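Local coordinates for protein probable endonuclease 4 (PDB 4HNO) that probably cleaves the phosphodiester backbone of DNA at apurinic or apyrimidinic sites during base excision repair, using a cluster of bound metal ions, at residues A[30-35]-A[62-67]; A[89-94]-A[133-138]; A[158-163]-A[199-204]. All blocks are in the same frame, centred on the assembly; numbering follows the deposited sequence. Where two conformers were deposited one is given.

All three contacts are largely buried, each with one partly exposed residue, and belong to the wall and outer layer of one TIM barrel; they share no helix or strand. Contact 1 ties barrel strand 31-34 to the loop that leads into the next parallel strand. Contacts 2 and 3 instead each join two outer helices with a barrel strand between them in the chain. The chemistry differs accordingly. Contact 1 combines a small apolar touch with a water bridging two backbones; contact 2 is almost wholly aliphatic; contact 3 adds a carboxylate and a water at a helix N-terminal turn. Contacts 1 and 3 lie on opposite sides of the chain's centre.

Contact 1. Residues A[30-35]-A[62-67]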
loop_
_atom_site.group_PDB
_atom_site.type_symbol
_atom_site.label_atom_id
_atom_site.label_comp_id
_atom_site.label_asym_id
_atom_site.label_seq_id
_atom_site.Cartn_x
_atom_site.Cartn_y
_atom_site.Cartn_z
ATOM N N ASN A 30 -15.175 -1.865 -3.425
ATOM C CA ASN A 30 -15.066 -3.256 -3.858
ATOM C C ASN A 30 -13.648 -3.778 -3.629
ATOM O O ASN A 30 -13.292 -4.829 -4.154
ATOM C CB ASN A 30 -15.490 -3.411 -5.326
ATOM C CG ASN A 30 -14.635 -2.588 -6.263
ATOM O OD1 ASN A 30 -13.556 -2.135 -5.905
ATOM N ND2 ASN A 30 -15.123 -2.384 -7.464
ATOM N N SER A 31 -12.887 -3.045 -2.809
ATOM C CA SER A 31 -11.499 -3.337 -2.493
ATOM C C SER A 31 -11.261 -2.837 -1.071
ATOM O O SER A 31 -12.003 -1.986 -0.585
ATOM C CB SER A 31 -10.588 -2.539 -3.436
ATOM O OG SER A 31 -10.874 -2.792 -4.804
ATOM N N PHE A 32 -10.211 -3.309 -0.404
ATOM C CA PHE A 32 -9.877 -2.762 0.903
ATOM C C PHE A 32 -8.453 -3.084 1.287
ATOM O O PHE A 32 -7.842 -4.015 0.738
ATOM C CB PHE A 32 -10.821 -3.270 2.022
ATOM C CG PHE A 32 -10.828 -4.769 2.225
ATOM C CD1 PHE A 32 -9.835 -5.390 2.950
ATOM C CD2 PHE A 32 -11.872 -5.533 1.744
ATOM C CE1 PHE A 32 -9.875 -6.759 3.165
ATOM C CE2 PHE A 32 -11.913 -6.893 1.954
ATOM C CZ PHE A 32 -10.924 -7.503 2.668
ATOM N N GLN A 33 -7.963 -2.319 2.256
ATOM C CA GLN A 33 -6.724 -2.624 2.963
ATOM C C GLN A 33 -7.032 -2.672 4.453
ATOM O O GLN A 33 -7.862 -1.909 4.932
ATOM C CB GLN A 33 -5.666 -1.564 2.654
ATOM C CG GLN A 33 -4.336 -1.767 3.368
ATOM C CD GLN A 33 -3.351 -0.719 2.912
ATOM O OE1 GLN A 33 -2.534 -0.959 2.029
ATOM N NE2 GLN A 33 -3.462 0.452 3.509
ATOM N N ILE A 34 -6.348 -3.564 5.157
ATOM C CA ILE A 34 -6.475 -3.697 6.604
ATOM C C ILE A 34 -5.103 -3.897 7.207
ATOM O O ILE A 34 -4.192 -4.407 6.569
ATOM C CB ILE A 34 -7.367 -4.894 6.992
ATOM C CG1 ILE A 34 -6.995 -6.154 6.209
ATOM C CG2 ILE A 34 -8.833 -4.554 6.745
ATOM C CD1 ILE A 34 -7.556 -7.462 6.797
ATOM N N PHE A 35 -4.952 -3.549 8.481
ATOM C CA PHE A 35 -3.818 -4.049 9.258
ATOM C C PHE A 35 -4.067 -5.532 9.593
ATOM O O PHE A 35 -5.199 -5.983 9.618
ATOM C CB PHE A 35 -3.611 -3.232 10.533
ATOM C CG PHE A 35 -3.060 -1.843 10.289
ATOM C CD1 PHE A 35 -3.742 -0.736 10.738
ATOM C CD2 PHE A 35 -1.844 -1.649 9.651
ATOM C CE1 PHE A 35 -3.217 0.544 10.538
ATOM C CE2 PHE A 35 -1.333 -0.386 9.439
ATOM C CZ PHE A 35 -2.018 0.711 9.881
ATOM N N HIS A 62 -20.169 -11.156 0.063
ATOM C CA HIS A 62 -20.135 -9.834 -0.543
ATOM C C HIS A 62 -19.407 -9.802 -1.868
ATOM O O HIS A 62 -19.288 -8.743 -2.475
ATOM C CB HIS A 62 -19.585 -8.826 0.449
ATOM C CG HIS A 62 -20.562 -8.547 1.537
ATOM N ND1 HIS A 62 -21.714 -7.821 1.319
ATOM C CD2 HIS A 62 -20.616 -8.974 2.819
ATOM C CE1 HIS A 62 -22.415 -7.776 2.436
ATOM N NE2 HIS A 62 -21.776 -8.472 3.360
ATOM N N GLY A 63 -18.941 -10.950 -2.337
ATOM C CA GLY A 63 -18.374 -11.047 -3.660
ATOM C C GLY A 63 -17.095 -10.256 -3.843
ATOM O O GLY A 63 -16.808 -9.818 -4.946
ATOM N N ILE A 64 -16.319 -10.087 -2.779
ATOM C CA ILE A 64 -15.092 -9.310 -2.897
ATOM C C ILE A 64 -14.023 -10.107 -3.632
ATOM O O ILE A 64 -13.721 -11.226 -3.266
ATOM C CB ILE A 64 -14.543 -8.921 -1.521
ATOM C CG1 ILE A 64 -15.607 -8.242 -0.668
ATOM C CG2 ILE A 64 -13.314 -8.041 -1.669
ATOM C CD1 ILE A 64 -16.118 -6.973 -1.223
ATOM N N ASP A 65 -13.433 -9.498 -4.647
ATOM C CA ASP A 65 -12.359 -10.101 -5.410
ATOM C C ASP A 65 -11.106 -10.155 -4.521
ATOM O O ASP A 65 -10.660 -9.129 -4.001
ATOM C CB ASP A 65 -12.132 -9.220 -6.643
ATOM C CG ASP A 65 -11.165 -9.803 -7.662
ATOM O OD1 ASP A 65 -11.269 -9.412 -8.846
ATOM O OD2 ASP A 65 -10.262 -10.581 -7.305
ATOM N N TRP A 66 -10.554 -11.346 -4.339
ATOM C CA TRP A 66 -9.364 -11.501 -3.505
ATOM C C TRP A 66 -8.129 -10.777 -4.058
ATOM O O TRP A 66 -7.176 -10.564 -3.330
ATOM C CB TRP A 66 -9.075 -12.978 -3.294
ATOM C CG TRP A 66 -10.059 -13.626 -2.369
ATOM C CD1 TRP A 66 -11.222 -14.252 -2.704
ATOM C CD2 TRP A 66 -9.970 -13.698 -0.947
ATOM N NE1 TRP A 66 -11.864 -14.705 -1.579
ATOM C CE2 TRP A 66 -11.101 -14.399 -0.487
ATOM C CE3 TRP A 66 -9.023 -13.268 -0.016
ATOM C CZ2 TRP A 66 -11.316 -14.665 0.858
ATOM C CZ3 TRP A 66 -9.238 -13.535 1.321
ATOM C CH2 TRP A 66 -10.364 -14.242 1.742
ATOM N N GLU A 67 -8.146 -10.370 -5.330
ATOM C CA GLU A 67 -7.053 -9.546 -5.856
ATOM C C GLU A 67 -7.164 -8.097 -5.435
ATOM O O GLU A 67 -6.293 -7.309 -5.742
ATOM C CB GLU A 67 -7.002 -9.619 -7.373
ATOM C CG GLU A 67 -6.460 -10.923 -7.866
ATOM C CD GLU A 67 -5.047 -11.159 -7.396
ATOM O OE1 GLU A 67 -4.172 -10.308 -7.685
ATOM O OE2 GLU A 67 -4.820 -12.175 -6.704
HETATM O O HOH W 1 -14.531 -6.920 -5.346
#
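Phe32 and Ile64 make the apolar part of this contact. The CE2 corner of the phenyl ring meets the CG2 methyl of Ile64 at 4.1 Å, the methyl approaching obliquely and the two side chains set roughly perpendicular. Ile64 carries CG2 anti to its backbone N while CG1 stands beside that nitrogen, and it is the CG2 branch that is turned to strand 31-34. The same methyl also lies 4.1 Å from the carbonyl O of Asn30, so one branch covers both a ring and a piece of backbone. Met59, from helix 49-61, touches both Phe32 and Ile64 and extends the patch.

In fold terms this is a beta-alpha-beta crossover of the TIM barrel: the chain leaves strand 31-34, runs back through helix 49-61 and returns through 62-67 to the parallel strand 69-72. Gly63, with a positive phi of 65°, ends the helix in a Schellman motif, just before Ile64. Phe32 faces the outer helices, whereas its neighbour Gln33 bonds to His10, His218 and Glu263, the last two being metal ligands.

The polar link runs through water. A single molecule donates to Asn30 O at 2.7 Å and accepts from Asp65 N at 2.9 Å, joining the backbone of Asn30, at the approach to strand 31-34, to that of the loop without direct backbone pairing. The side chain of Asn30 is not used across the contact: OD1 accepts from its neighbour Ser31 OG at 3.0 Å and from Ile7 N, while ND2 donates to Ile5 O. Further along the loop, Asp65 OD2 accepts from Glu67 N at 2.9 Å, met from above the carboxylate plane, which closes an Asx turn just ahead of strand 69-72.

Contact 2. Residues A[89-94]-A[133-138]; sequences KSVELL and NEVLNN
Val135 sits at the middle of this contact, and one of its methyls, CG2, does nearly all the touching. That branch lies beside the backbone N and anti to the carbonyl carbon, and in this position it reaches over to the flank of helix 84-104. There it meets Leu94 at CD2 (3.9 Å) and at CB (4.0 Å), so the leucine is touched at its root as well as at a methyl; the leucine chain lies nearly square to the valine. Side chain to side chain, the valines are further apart. CG1 of Val91 stands 4.2 Å from CG2 of Val135, and the two run antiparallel alongside each other. Closer to Val91 CG1 is the CB of Glu134, at 3.9 Å. Only this first carbon of the glutamate side chain takes part.

One contact has a backbone partner: Val135 CG2 also sits 3.7 Å from the carbonyl O of Val91, packing the methyl against the main chain of the facing helix.

The hydrogen bonds here belong to the helix end rather than to the interface. Asn138 ND2 donates to Glu134 O at 2.8 Å, nearly straight at 172° and in the carbonyl plane on a lone pair, so the side chain folds back onto the last turn. Nearby, Leu136 O accepts from Arg175 and Val135 O from Thr139.

Lys95 and Val98 continue the packing on Val135 along helix 84-104, while Leu94 rests on Leu109 and Ile111 of strand 108-115 and Val135 on Ile144 of strand 143-147. In this xylose isomerase-like TIM barrel, helices 84-104 and 121-136, which precede and follow strand 108-115 in the chain, are part of the outer helical layer.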
loop_
_atom_site.group_PDB
_atom_site.type_symbol
_atom_site.label_atom_id
_atom_site.label_comp_id
_atom_site.label_asym_id
_atom_site.label_seq_id
_atom_site.Cartn_x
_atom_site.Cartn_y
_atom_site.Cartn_z
ATOM N N LYS A 89 13.674 -8.515 15.369
ATOM C CA LYS A 89 12.294 -8.539 15.789
ATOM C C LYS A 89 11.355 -8.190 14.634
ATOM O O LYS A 89 10.242 -8.712 14.539
ATOM C CB LYS A 89 12.099 -7.603 16.976
ATOM C CG LYS A 89 12.823 -8.086 18.239
ATOM C CD LYS A 89 12.742 -7.037 19.339
ATOM C CE LYS A 89 13.652 -7.276 20.556
ATOM N NZ LYS A 89 13.652 -8.625 21.103
ATOM N N SER A 90 11.810 -7.302 13.758
ATOM C CA SER A 90 11.063 -6.934 12.561
ATOM C C SER A 90 10.900 -8.124 11.626
ATOM O O SER A 90 9.805 -8.353 11.099
ATOM C CB SER A 90 11.776 -5.796 11.835
ATOM O OG SER A 90 11.694 -4.582 12.556
ATOM N N VAL A 91 11.966 -8.878 11.406
ATOM C CA VAL A 91 11.872 -10.062 10.570
ATOM C C VAL A 91 10.854 -11.043 11.149
ATOM O O VAL A 91 10.008 -11.584 10.430
ATOM C CB VAL A 91 13.254 -10.720 10.413
ATOM C CG1 VAL A 91 13.151 -12.135 9.856
ATOM C CG2 VAL A 91 14.155 -9.857 9.554
ATOM N N GLU A 92 10.919 -11.283 12.456
ATOM C CA GLU A 92 10.019 -12.261 13.041
ATOM C C GLU A 92 8.575 -11.790 13.016
ATOM O O GLU A 92 7.668 -12.585 12.786
ATOM C CB GLU A 92 10.459 -12.652 14.449
ATOM C CG GLU A 92 11.795 -13.389 14.466
ATOM C CD GLU A 92 11.815 -14.639 13.600
ATOM O OE1 GLU A 92 10.847 -15.427 13.670
ATOM O OE2 GLU A 92 12.781 -14.804 12.808
ATOM N N LEU A 93 8.340 -10.505 13.249
ATOM C CA LEU A 93 6.975 -10.014 13.202
ATOM C C LEU A 93 6.452 -10.019 11.765
ATOM O O LEU A 93 5.287 -10.319 11.536
ATOM C CB LEU A 93 6.847 -8.629 13.843
ATOM C CG LEU A 93 5.420 -8.084 13.917
ATOM C CD1 LEU A 93 4.481 -9.007 14.647
ATOM C CD2 LEU A 93 5.443 -6.704 14.549
ATOM N N LEU A 94 7.312 -9.716 10.793
ATOM C CA LEU A 94 6.866 -9.768 9.402
ATOM C C LEU A 94 6.508 -11.197 8.994
ATOM O O LEU A 94 5.526 -11.394 8.280
ATOM C CB LEU A 94 7.932 -9.156 8.503
ATOM C CG LEU A 94 7.503 -8.894 7.067
ATOM C CD1 LEU A 94 6.309 -8.005 6.965
ATOM C CD2 LEU A 94 8.665 -8.275 6.293
ATOM N N ASN A 133 14.451 -11.837 2.370
ATOM C CA ASN A 133 14.803 -13.222 2.090
ATOM C C ASN A 133 14.458 -14.124 3.269
ATOM O O ASN A 133 13.931 -15.218 3.075
ATOM C CB ASN A 133 16.278 -13.349 1.738
ATOM C CG ASN A 133 16.605 -12.921 0.342
ATOM O OD1 ASN A 133 15.764 -12.969 -0.555
ATOM N ND2 ASN A 133 17.849 -12.520 0.142
ATOM N N GLU A 134 14.749 -13.695 4.491
ATOM C CA GLU A 134 14.425 -14.532 5.633
ATOM C C GLU A 134 12.920 -14.757 5.728
ATOM O O GLU A 134 12.470 -15.856 6.057
ATOM C CB GLU A 134 14.942 -13.926 6.935
ATOM C CG GLU A 134 16.418 -13.980 7.049
ATOM C CD GLU A 134 16.950 -15.383 6.824
ATOM O OE1 GLU A 134 16.494 -16.309 7.535
ATOM O OE2 GLU A 134 17.786 -15.578 5.911
ATOM N N VAL A 135 12.127 -13.736 5.441
ATOM C CA VAL A 135 10.681 -13.884 5.506
ATOM C C VAL A 135 10.160 -14.756 4.369
ATOM O O VAL A 135 9.426 -15.725 4.595
ATOM C CB VAL A 135 10.001 -12.516 5.514
ATOM C CG1 VAL A 135 8.496 -12.634 5.415
ATOM C CG2 VAL A 135 10.414 -11.721 6.759
ATOM N N LEU A 136 10.514 -14.399 3.139
ATOM C CA LEU A 136 9.973 -15.103 1.979
ATOM C C LEU A 136 10.448 -16.548 1.934
ATOM O O LEU A 136 9.685 -17.435 1.563
ATOM C CB LEU A 136 10.326 -14.355 0.703
ATOM C CG LEU A 136 9.630 -12.999 0.562
ATOM C CD1 LEU A 136 10.220 -12.264 -0.626
ATOM C CD2 LEU A 136 8.123 -13.131 0.435
ATOM N N ASN A 137 11.707 -16.795 2.289
ATOM C CA ASN A 137 12.250 -18.132 2.195
ATOM C C ASN A 137 11.772 -19.051 3.306
ATOM O O ASN A 137 12.119 -20.231 3.302
ATOM C CB ASN A 137 13.788 -18.113 2.156
ATOM C CG ASN A 137 14.357 -17.486 0.884
ATOM O OD1 ASN A 137 13.711 -17.418 -0.170
ATOM N ND2 ASN A 137 15.605 -17.066 0.964
ATOM N N ASN A 138 10.956 -18.544 4.225
ATOM C CA ASN A 138 10.394 -19.332 5.309
ATOM C C ASN A 138 8.871 -19.263 5.358
ATOM O O ASN A 138 8.269 -19.649 6.351
ATOM C CB ASN A 138 11.013 -18.927 6.648
ATOM C CG ASN A 138 12.429 -19.387 6.758
ATOM O OD1 ASN A 138 12.686 -20.580 6.927
ATOM N ND2 ASN A 138 13.360 -18.472 6.626
#

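Contact 3. Residues A[158-163]-A[199-204]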
loop_
_atom_site.group_PDB
_atom_site.type_symbol
_atom_site.label_atom_id
_atom_site.label_comp_id
_atom_site.label_asym_id
_atom_site.label_seq_id
_atom_site.Cartn_x
_atom_site.Cartn_y
_atom_site.Cartn_z
ATOM N N TYR A 158 11.773 6.475 -1.475
ATOM C CA TYR A 158 11.136 7.687 -1.974
ATOM C C TYR A 158 11.291 7.827 -3.492
ATOM O O TYR A 158 10.519 8.549 -4.122
ATOM C CB TYR A 158 11.605 8.930 -1.203
ATOM C CG TYR A 158 13.097 9.165 -1.240
ATOM C CD1 TYR A 158 13.701 9.954 -2.201
ATOM C CD2 TYR A 158 13.926 8.570 -0.281
ATOM C CE1 TYR A 158 15.107 10.133 -2.208
ATOM C CE2 TYR A 158 15.304 8.744 -0.286
ATOM C CZ TYR A 158 15.878 9.503 -1.256
ATOM O OH TYR A 158 17.230 9.685 -1.268
ATOM N N LYS A 159 12.279 7.141 -4.069
ATOM C CA LYS A 159 12.373 6.989 -5.517
ATOM C C LYS A 159 12.074 5.548 -5.862
ATOM O O LYS A 159 12.537 4.615 -5.196
ATOM C CB LYS A 159 13.762 7.356 -6.030
ATOM C CG LYS A 159 14.151 8.808 -5.797
ATOM C CD LYS A 159 13.195 9.783 -6.471
ATOM C CE LYS A 159 13.705 11.209 -6.357
ATOM N NZ LYS A 159 13.984 11.617 -4.955
ATOM N N LEU A 160 11.343 5.342 -6.948
ATOM C CA LEU A 160 11.027 3.985 -7.373
ATOM C C LEU A 160 12.279 3.153 -7.666
ATOM O O LEU A 160 12.277 1.947 -7.428
ATOM C CB LEU A 160 10.084 4.002 -8.576
ATOM C CG LEU A 160 8.699 4.587 -8.289
ATOM C CD1 LEU A 160 7.886 4.638 -9.572
ATOM C CD2 LEU A 160 7.944 3.791 -7.240
ATOM N N GLU A 161 13.353 3.799 -8.117
ATOM C CA GLU A 161 14.616 3.109 -8.328
ATOM C C GLU A 161 15.064 2.342 -7.073
ATOM O O GLU A 161 15.668 1.271 -7.191
ATOM C CB GLU A 161 15.706 4.116 -8.729
ATOM C CG GLU A 161 17.112 3.595 -8.755
ATOM C CD GLU A 161 17.360 2.615 -9.859
ATOM O OE1 GLU A 161 16.614 2.638 -10.866
ATOM O OE2 GLU A 161 18.329 1.833 -9.735
ATOM N N GLN A 162 14.825 2.896 -5.899
ATOM C CA GLN A 162 15.238 2.232 -4.671
ATOM C C GLN A 162 14.443 0.938 -4.452
ATOM O O GLN A 162 14.981 -0.061 -3.976
ATOM C CB GLN A 162 15.075 3.189 -3.491
ATOM C CG GLN A 162 16.023 4.367 -3.561
ATOM C CD GLN A 162 15.517 5.566 -2.815
ATOM O OE1 GLN A 162 14.453 5.546 -2.212
ATOM N NE2 GLN A 162 16.234 6.668 -2.944
ATOM N N LEU A 163 13.152 0.967 -4.788
ATOM C CA LEU A 163 12.332 -0.242 -4.694
ATOM C C LEU A 163 12.840 -1.297 -5.668
ATOM O O LEU A 163 12.849 -2.483 -5.354
ATOM C CB LEU A 163 10.854 0.053 -4.960
ATOM C CG LEU A 163 10.230 1.158 -4.134
ATOM C CD1 LEU A 163 8.743 1.226 -4.430
ATOM C CD2 LEU A 163 10.453 0.966 -2.646
ATOM N N GLU A 199 2.604 9.927 -17.545
ATOM C CA GLU A 199 3.274 9.128 -18.552
ATOM C C GLU A 199 4.668 8.735 -18.073
ATOM O O GLU A 199 5.083 7.589 -18.222
ATOM C CB GLU A 199 3.333 9.887 -19.875
ATOM C CG GLU A 199 1.971 10.024 -20.535
ATOM C CD GLU A 199 1.928 11.027 -21.672
ATOM O OE1 GLU A 199 2.869 11.841 -21.819
ATOM O OE2 GLU A 199 0.927 11.001 -22.419
ATOM N N ALA A 200 5.390 9.688 -17.484
ATOM C CA ALA A 200 6.732 9.413 -16.978
ATOM C C ALA A 200 6.708 8.387 -15.857
ATOM O O ALA A 200 7.561 7.502 -15.798
ATOM C CB ALA A 200 7.417 10.699 -16.516
ATOM N N LEU A 201 5.724 8.504 -14.973
ATOM C CA LEU A 201 5.567 7.548 -13.878
ATOM C C LEU A 201 5.334 6.145 -14.441
ATOM O O LEU A 201 5.966 5.172 -14.013
ATOM C CB LEU A 201 4.413 7.992 -12.986
ATOM C CG LEU A 201 4.005 7.002 -11.896
ATOM C CD1 LEU A 201 5.140 6.742 -10.934
ATOM C CD2 LEU A 201 2.781 7.504 -11.193
ATOM N N LEU A 202 4.405 6.028 -15.379
ATOM C CA LEU A 202 4.101 4.730 -15.964
ATOM C C LEU A 202 5.296 4.150 -16.705
ATOM O O LEU A 202 5.570 2.956 -16.610
ATOM C CB LEU A 202 2.879 4.826 -16.887
ATOM C CG LEU A 202 1.554 5.071 -16.168
ATOM C CD1 LEU A 202 0.464 5.434 -17.157
ATOM C CD2 LEU A 202 1.147 3.858 -15.358
ATOM N N ASN A 203 6.017 4.993 -17.437
ATOM C CA ASN A 203 7.215 4.527 -18.112
ATOM C C ASN A 203 8.246 4.015 -17.111
ATOM O O ASN A 203 8.919 3.015 -17.347
ATOM C CB ASN A 203 7.802 5.638 -18.968
ATOM C CG ASN A 203 6.955 5.936 -20.176
ATOM O OD1 ASN A 203 6.165 5.103 -20.623
ATOM N ND2 ASN A 203 7.106 7.130 -20.715
ATOM N N GLU A 204 8.380 4.721 -16.001
ATOM C CA GLU A 204 9.314 4.328 -14.967
ATOM C C GLU A 204 8.919 2.968 -14.333
ATOM O O GLU A 204 9.753 2.080 -14.158
ATOM C CB GLU A 204 9.386 5.468 -13.954
ATOM C CG GLU A 204 10.444 5.317 -12.914
ATOM C CD GLU A 204 10.636 6.588 -12.075
ATOM O OE1 GLU A 204 10.592 7.738 -12.563
ATOM O OE2 GLU A 204 10.831 6.391 -10.887
HETATM O O HOH W 2 13.257 6.268 -9.528
#
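The carboxylate of Glu204 comes up against the side chain of Leu160 through one oxygen: OE2 lies 3.4 Å from Leu160 CB and 3.7 Å from its CD1, with the two chains crossing at a slant. The other flat group, the phenol of Tyr158, stands away from helix 195-208. Gln162 NE2 is over one face of that ring, 3.3 Å above its plane and offset toward the rim, and Lys159 NZ is at the edge in the ring plane. Both of these side chains were modelled in two conformations, so the placing of these groups round the ring is doubtful.

Glu204 reaches across because its chain is stretched out, with CG anti to the backbone N (chi1 -172°) and little bend beyond. OE2 has a polar environment despite its aliphatic neighbour. A water donates to it at 2.8 Å and accepts from Glu161 N, also at 2.8 Å, while Tyr190 OH is hydrogen-bonded both to OE2 and to Leu160 N. Two backbone N-H groups of the N-terminal turn of helix 160-169 are thereby joined to the carboxylate indirectly, a place where the helix dipole would probably suit a negative charge.

The apolar part is a single meeting of methyls. Leu160 CD1 touches Leu201 CD1 at 3.7 Å, one leucine turned across the other, so that one methyl of Leu160 is shared between leucine and carboxylate. The side chain of Leu160 is about 12 Å from a bound zinc ion.

Ile205 and Leu208, further along helix 195-208, also pack on Leu160. Beneath the two helices runs strand 176-181, which ends at the metal ligand Asp181; on it Leu163 of helix 160-169 rests against Ile178, and Leu201 of helix 195-208 against Tyr180.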